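Local atomic coordinates of putative transcriptional regulator (Clostridium difficile, PDB entry 3QI7), a protein that is of unknown function but has a periplasmic-binding-protein-like fold and probably binds a small ligand between two lobes. Residues E141-G144 with K145-E149; V232-Y235 with M236-V239; T19-L22 with S23-K26. All blocks are in the same frame, centred on the assembly; numbering follows the deposited sequence.

Interaction 1: residues E141-G144 with K145-E149; sequences EERG and KVLAE
E142 and K145 run alongside each other on one turn of an α-helix, a worked case of i to i+3 spacing, while K145 and E149 show the i to i+4 step. K145 can be followed outward. Its CB rests 3.6 Å from E142 O, the carbonyl whose hydrogen bond goes one residue further, to V146 N. With CG anti to the backbone N (chi1 179°) the chain then runs straight, and CD passes 4.0 Å from E142 OE1. Only the last torsion bends, chi4 at -71°, which turns NZ to E149: a salt bridge of 2.8 Å from NZ to OE2, on the syn side and somewhat out of the carboxylate plane. The E142 carboxylate meets the lysine at CD and not at its charge, OE2 lying 4.7 Å from K145 NZ. On another face of helix 140-153, R143 sends its guanidinium away to E253 and to the carbonyl of S255, while R143 and L147 both touch F230 of strand 228-231. Backbone bonds hold the turn, as in L147 N to R143 O at 2.9 Å. V146 CG2 lies beside E142, 3.3 Å from its O and 3.8 Å from its OE2.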
loop_
_atom_site.group_PDB
_atom_site.type_symbol
_atom_site.label_atom_id
_atom_site.label_comp_id
_atom_site.label_asym_id
_atom_site.label_seq_id
_atom_site.Cartn_x
_atom_site.Cartn_y
_atom_site.Cartn_z
ATOM N N GLU A 141 -9.911 -9.152 -0.837
ATOM C CA GLU A 141 -11.234 -9.329 -1.430
ATOM C C GLU A 141 -11.732 -8.042 -2.062
ATOM O O GLU A 141 -12.143 -8.035 -3.231
ATOM C CB GLU A 141 -12.243 -9.798 -0.383
ATOM C CG GLU A 141 -12.307 -11.296 -0.267
ATOM C CD GLU A 141 -13.527 -11.788 0.514
ATOM O OE1 GLU A 141 -13.598 -13.014 0.782
ATOM O OE2 GLU A 141 -14.413 -10.956 0.849
ATOM N N GLU A 142 -11.714 -6.960 -1.283
ATOM C CA GLU A 142 -12.226 -5.702 -1.759
ATOM C C GLU A 142 -11.338 -5.170 -2.921
ATOM O O GLU A 142 -11.858 -4.600 -3.900
ATOM C CB GLU A 142 -12.355 -4.706 -0.606
ATOM C CG GLU A 142 -12.956 -3.370 -1.027
ATOM C CD GLU A 142 -14.436 -3.445 -1.369
ATOM O OE1 GLU A 142 -15.075 -4.512 -1.161
ATOM O OE2 GLU A 142 -14.965 -2.423 -1.846
ATOM N N ARG A 143 -10.031 -5.393 -2.836
ATOM C CA ARG A 143 -9.125 -5.019 -3.956
ATOM C C ARG A 143 -9.535 -5.696 -5.256
ATOM O O ARG A 143 -9.563 -5.054 -6.322
ATOM C CB ARG A 143 -7.671 -5.346 -3.605
ATOM C CG ARG A 143 -6.675 -5.277 -4.764
ATOM C CD ARG A 143 -6.189 -3.850 -4.981
ATOM N NE ARG A 143 -5.490 -3.717 -6.266
ATOM C CZ ARG A 143 -4.266 -4.164 -6.523
ATOM N NH1 ARG A 143 -3.555 -4.770 -5.581
ATOM N NH2 ARG A 143 -3.730 -3.982 -7.738
ATOM N N GLY A 144 -9.826 -6.992 -5.183
ATOM C CA GLY A 144 -10.251 -7.752 -6.366
ATOM C C GLY A 144 -11.503 -7.184 -7.012
ATOM O O GLY A 144 -11.569 -7.025 -8.235
ATOM N N LYS A 145 -12.500 -6.916 -6.186
ATOM C CA LYS A 145 -13.770 -6.405 -6.636
ATOM C C LYS A 145 -13.552 -5.090 -7.371
ATOM O O LYS A 145 -14.051 -4.901 -8.478
ATOM C CB LYS A 145 -14.700 -6.214 -5.445
ATOM C CG LYS A 145 -16.104 -5.635 -5.757
ATOM C CD LYS A 145 -16.993 -5.549 -4.458
ATOM C CE LYS A 145 -18.381 -4.977 -4.750
ATOM N NZ LYS A 145 -18.288 -3.539 -5.042
ATOM N N VAL A 146 -12.759 -4.200 -6.775
ATOM C CA VAL A 146 -12.593 -2.842 -7.299
ATOM C C VAL A 146 -11.753 -2.855 -8.575
ATOM O O VAL A 146 -12.031 -2.128 -9.529
ATOM C CB VAL A 146 -11.995 -1.883 -6.221
ATOM C CG1 VAL A 146 -11.606 -0.514 -6.834
ATOM C CG2 VAL A 146 -12.979 -1.715 -4.985
ATOM N N LEU A 147 -10.758 -3.716 -8.614
ATOM C CA LEU A 147 -9.921 -3.873 -9.832
ATOM C C LEU A 147 -10.768 -4.397 -11.024
ATOM O O LEU A 147 -10.617 -3.950 -12.165
ATOM C CB LEU A 147 -8.752 -4.789 -9.538
ATOM C CG LEU A 147 -7.866 -5.241 -10.705
ATOM C CD1 LEU A 147 -7.239 -4.050 -11.451
ATOM C CD2 LEU A 147 -6.790 -6.213 -10.148
ATOM N N ALA A 148 -11.649 -5.354 -10.764
ATOM C CA ALA A 148 -12.581 -5.856 -11.802
ATOM C C ALA A 148 -13.490 -4.726 -12.298
ATOM O O ALA A 148 -13.665 -4.527 -13.517
ATOM C CB ALA A 148 -13.418 -7.028 -11.227
ATOM N N GLU A 149 -14.060 -3.966 -11.373
ATOM C CA GLU A 149 -14.962 -2.854 -11.744
ATOM C C GLU A 149 -14.226 -1.774 -12.537
ATOM O O GLU A 149 -14.698 -1.353 -13.605
ATOM C CB GLU A 149 -15.632 -2.263 -10.510
ATOM C CG GLU A 149 -16.560 -3.256 -9.820
ATOM C CD GLU A 149 -17.146 -2.697 -8.541
ATOM O OE1 GLU A 149 -16.832 -1.547 -8.224
ATOM O OE2 GLU A 149 -17.918 -3.417 -7.855
#

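Interaction 2: residues V232-Y235 with M236-V239; sequences VNEY and MDEV
V232 and the selenomethionine M236 run alongside each other, with V232 CG2 4.1 Å from M236 CE. The selenium passes near the backbone too, SE standing 3.7 Å from V232 N, a buried amide that has no hydrogen-bonding partner in the model.

N233 comes next and is the N-cap of helix 234-247, a worked case of how a polar side chain closes the open end of a helix. Its chi1 of 55° sets CG between the backbone N and the carbonyl carbon, folding the amide back toward the first turn. There OD1 accepts from M236 N at 2.9 Å, nearly along the C=O axis and almost straight at the hydrogen (167°). The same oxygen lies 3.3 Å from M236 CG, where the selenomethionine chain passes slantwise across the amide. The backbone carbonyl of N233 meanwhile takes D237 N.

E234 gives its carbonyl to E238 N, whereas its carboxylate reaches outward to Q261.

Y235 ends the segment. Its carbonyl accepts a weak bond from V239 N, and CE2 of its ring packs 4.3 Å from V239 CG2. A water sits over one face of the ring, toward the rim; it donates to E238 OE1 at 2.5 Å and only weakly to Y235 O, bridging Y235 and E238, loosely on the Y235 side.

The turn lies between strand 159-164 and helix 203-223. V232 touches H161 and A163, and M236 touches Y162, all of that strand, while Y235 and V239 pack on the helix and D237 is held by the hydroxyl of S255.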
loop_
_atom_site.group_PDB
_atom_site.type_symbol
_atom_site.label_atom_id
_atom_site.label_comp_id
_atom_site.label_asym_id
_atom_site.label_seq_id
_atom_site.Cartn_x
_atom_site.Cartn_y
_atom_site.Cartn_z
ATOM N N VAL A 232 0.853 -10.318 -10.883
ATOM C CA VAL A 232 0.828 -10.380 -9.423
ATOM C C VAL A 232 2.126 -9.983 -8.739
ATOM O O VAL A 232 2.183 -9.990 -7.513
ATOM C CB VAL A 232 0.292 -11.750 -8.910
ATOM C CG1 VAL A 232 -1.081 -12.079 -9.514
ATOM C CG2 VAL A 232 1.303 -12.885 -9.173
ATOM N N ASN A 233 3.134 -9.568 -9.524
ATOM C CA ASN A 233 4.380 -9.012 -8.977
ATOM C C ASN A 233 5.015 -7.983 -9.943
ATOM O O ASN A 233 4.579 -7.821 -11.106
ATOM C CB ASN A 233 5.385 -10.132 -8.614
ATOM C CG ASN A 233 5.670 -11.064 -9.787
ATOM O OD1 ASN A 233 6.082 -10.612 -10.866
ATOM N ND2 ASN A 233 5.423 -12.371 -9.597
ATOM N N GLU A 234 6.038 -7.300 -9.449
ATOM C CA GLU A 234 6.599 -6.171 -10.158
ATOM C C GLU A 234 7.276 -6.639 -11.437
ATOM O O GLU A 234 7.328 -5.898 -12.420
ATOM C CB GLU A 234 7.619 -5.447 -9.285
ATOM C CG GLU A 234 7.038 -4.761 -8.072
ATOM C CD GLU A 234 8.112 -4.119 -7.189
ATOM O OE1 GLU A 234 9.323 -4.376 -7.413
ATOM O OE2 GLU A 234 7.737 -3.337 -6.290
ATOM N N TYR A 235 7.819 -7.852 -11.416
ATOM C CA TYR A 235 8.502 -8.391 -12.604
ATOM C C TYR A 235 7.463 -8.586 -13.730
ATOM O O TYR A 235 7.688 -8.173 -14.869
ATOM C CB TYR A 235 9.245 -9.698 -12.291
ATOM C CG TYR A 235 10.072 -10.191 -13.468
ATOM C CD1 TYR A 235 11.352 -9.695 -13.699
ATOM C CD2 TYR A 235 9.553 -11.097 -14.372
ATOM C CE1 TYR A 235 12.107 -10.112 -14.804
ATOM C CE2 TYR A 235 10.298 -11.514 -15.477
ATOM C CZ TYR A 235 11.573 -11.016 -15.684
ATOM O OH TYR A 235 12.298 -11.441 -16.776
HETATM N N MSE A 236 6.310 -9.161 -13.389
HETATM C CA MSE A 236 5.194 -9.277 -14.341
HETATM C C MSE A 236 4.704 -7.913 -14.785
HETATM O O MSE A 236 4.414 -7.739 -15.989
HETATM C CB MSE A 236 4.002 -10.073 -13.753
HETATM C CG MSE A 236 4.324 -11.488 -13.474
HETATM SE SE MSE A 236 2.712 -12.492 -13.289
HETATM C CE MSE A 236 3.456 -14.083 -12.477
ATOM N N ASP A 237 4.612 -6.955 -13.838
ATOM C CA ASP A 237 4.123 -5.616 -14.145
ATOM C C ASP A 237 4.996 -4.987 -15.237
ATOM O O ASP A 237 4.496 -4.341 -16.166
ATOM C CB ASP A 237 4.168 -4.675 -12.936
ATOM C CG ASP A 237 3.119 -5.005 -11.880
ATOM O OD1 ASP A 237 2.040 -5.546 -12.239
ATOM O OD2 ASP A 237 3.416 -4.706 -10.708
ATOM N N GLU A 238 6.291 -5.177 -15.107
ATOM C CA GLU A 238 7.236 -4.624 -16.075
ATOM C C GLU A 238 7.016 -5.157 -17.505
ATOM O O GLU A 238 6.946 -4.381 -18.484
ATOM C CB GLU A 238 8.684 -4.898 -15.611
ATOM C CG GLU A 238 9.722 -4.043 -16.410
ATOM C CD GLU A 238 11.190 -4.241 -15.969
ATOM O OE1 GLU A 238 11.630 -5.408 -15.776
ATOM O OE2 GLU A 238 11.914 -3.220 -15.826
ATOM N N VAL A 239 6.928 -6.482 -17.615
ATOM C CA VAL A 239 6.674 -7.162 -18.899
ATOM C C VAL A 239 5.321 -6.706 -19.467
ATOM O O VAL A 239 5.225 -6.364 -20.652
ATOM C CB VAL A 239 6.667 -8.706 -18.740
ATOM C CG1 VAL A 239 6.149 -9.380 -20.011
ATOM C CG2 VAL A 239 8.064 -9.223 -18.305
HETATM O O HOH W 1 10.754 -7.699 -16.171
#

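Interaction 3: residues T19-L22 with S23-K26; sequences TQPL and SENK
S23 and P21 meet where the chain doubles back on itself, the serine OG lying 4.0 Å from P21 CB and hydrogen-bonded to E66. E24 follows with two links to the preceding segment. Its N-H reaches P21 O at 2.9 Å from above the carbonyl plane, and its extended side chain sends OE1 to Q20 NE2 at 2.8 Å. The amide and carboxylate planes stand at 90° to one another, and NE2 comes to OE1 from above the carboxylate plane; OE2 goes to the backbone N of N67. This turn connects strand 13-19 to helix 26-42, a strand-to-helix loop of the parallel α/β fold, and in periplasmic-binding-protein-like folds such loops commonly border the ligand cleft. N25, at the N-cap position though its side chain makes no capping bond, donates its backbone N-H to the same P21 O, nearly head-on and almost straight (173°), so one carbonyl grips two successive amides. Its ND2 donates to a water at 2.7 Å that also accepts from Q20 N, while Q20 OE1 turns to T95 and Q97. K26 opens the helix; its CG lies 3.8 Å from L22 CD1, the two chains running alongside each other.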
loop_
_atom_site.group_PDB
_atom_site.type_symbol
_atom_site.label_atom_id
_atom_site.label_comp_id
_atom_site.label_asym_id
_atom_site.label_seq_id
_atom_site.Cartn_x
_atom_site.Cartn_y
_atom_site.Cartn_z
ATOM N N THR A 19 9.735 0.825 11.064
ATOM C CA THR A 19 9.757 0.283 9.723
ATOM C C THR A 19 10.890 -0.727 9.581
ATOM O O THR A 19 11.783 -0.786 10.424
ATOM C CB THR A 19 9.987 1.370 8.656
ATOM O OG1 THR A 19 11.360 1.739 8.640
ATOM C CG2 THR A 19 9.130 2.631 8.919
ATOM N N GLN A 20 10.852 -1.492 8.494
ATOM C CA GLN A 20 12.023 -2.241 8.045
ATOM C C GLN A 20 13.101 -1.271 7.521
ATOM O O GLN A 20 12.815 -0.083 7.259
ATOM C CB GLN A 20 11.633 -3.285 6.991
ATOM C CG GLN A 20 10.713 -4.417 7.541
ATOM C CD GLN A 20 10.255 -5.415 6.462
ATOM O OE1 GLN A 20 9.080 -5.811 6.409
ATOM N NE2 GLN A 20 11.185 -5.813 5.593
ATOM N N PRO A 21 14.350 -1.758 7.403
ATOM C CA PRO A 21 15.419 -0.871 6.962
ATOM C C PRO A 21 15.309 -0.489 5.499
ATOM O O PRO A 21 14.573 -1.135 4.718
ATOM C CB PRO A 21 16.716 -1.667 7.224
ATOM C CG PRO A 21 16.328 -2.996 7.669
ATOM C CD PRO A 21 14.852 -3.050 7.908
ATOM N N LEU A 22 16.028 0.578 5.158
ATOM C CA LEU A 22 16.002 1.156 3.819
ATOM C C LEU A 22 16.256 0.076 2.773
ATOM O O LEU A 22 15.593 0.040 1.747
ATOM C CB LEU A 22 17.051 2.258 3.721
ATOM C CG LEU A 22 17.254 3.018 2.406
ATOM C CD1 LEU A 22 16.004 3.790 1.995
ATOM C CD2 LEU A 22 18.470 3.955 2.575
ATOM N N SER A 23 17.188 -0.828 3.066
ATOM C CA SER A 23 17.565 -1.916 2.144
ATOM C C SER A 23 16.421 -2.877 1.800
ATOM O O SER A 23 16.497 -3.573 0.792
ATOM C CB SER A 23 18.737 -2.721 2.722
ATOM O OG SER A 23 18.388 -3.351 3.968
ATOM N N GLU A 24 15.396 -2.929 2.649
ATOM C CA GLU A 24 14.289 -3.872 2.517
ATOM C C GLU A 24 12.979 -3.189 2.068
ATOM O O GLU A 24 12.320 -3.677 1.152
ATOM C CB GLU A 24 14.074 -4.603 3.845
ATOM C CG GLU A 24 15.252 -5.452 4.311
ATOM C CD GLU A 24 14.942 -6.278 5.543
ATOM O OE1 GLU A 24 13.943 -5.981 6.229
ATOM O OE2 GLU A 24 15.714 -7.234 5.841
ATOM N N ASN A 25 12.614 -2.063 2.710
ATOM C CA ASN A 25 11.368 -1.320 2.420
ATOM C C ASN A 25 11.665 0.168 2.189
ATOM O O ASN A 25 11.474 0.989 3.067
ATOM C CB ASN A 25 10.355 -1.477 3.570
ATOM C CG ASN A 25 9.747 -2.876 3.651
ATOM O OD1 ASN A 25 9.939 -3.717 2.757
ATOM N ND2 ASN A 25 9.046 -3.150 4.745
ATOM N N LYS A 26 12.155 0.502 0.999
ATOM C CA LYS A 26 12.639 1.844 0.721
ATOM C C LYS A 26 11.541 2.886 0.823
ATOM O O LYS A 26 11.731 3.979 1.388
ATOM C CB LYS A 26 13.280 1.889 -0.670
ATOM C CG LYS A 26 13.801 3.241 -1.058
ATOM C CD LYS A 26 14.572 3.147 -2.395
ATOM C CE LYS A 26 15.237 4.474 -2.738
ATOM N NZ LYS A 26 15.954 4.464 -4.084
HETATM O O HOH W 2 8.630 -1.190 6.606
#

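Overall arrangement
From the N terminus the contacts come in series, interaction 3, then 1, then 2, with none nested or crossed. Interaction 3 shapes the loop that takes strand 13-19, within the larger mixed sheet, into the first helix. Interaction 1 lies within helix 140-153 and closes no loop; it is about 28 Å away between centres, on the opposite side of the chain's centre, and its E142 and V146 touch I365 of strand 361-370. Interaction 2 caps the start of helix 234-247 just after strand 228-231 of the three-stranded parallel sheet. Interactions 1 and 2 approach to about 7 Å between nearest atoms without touching, yet share S255, whose carbonyl binds R143 and whose hydroxyl binds D237.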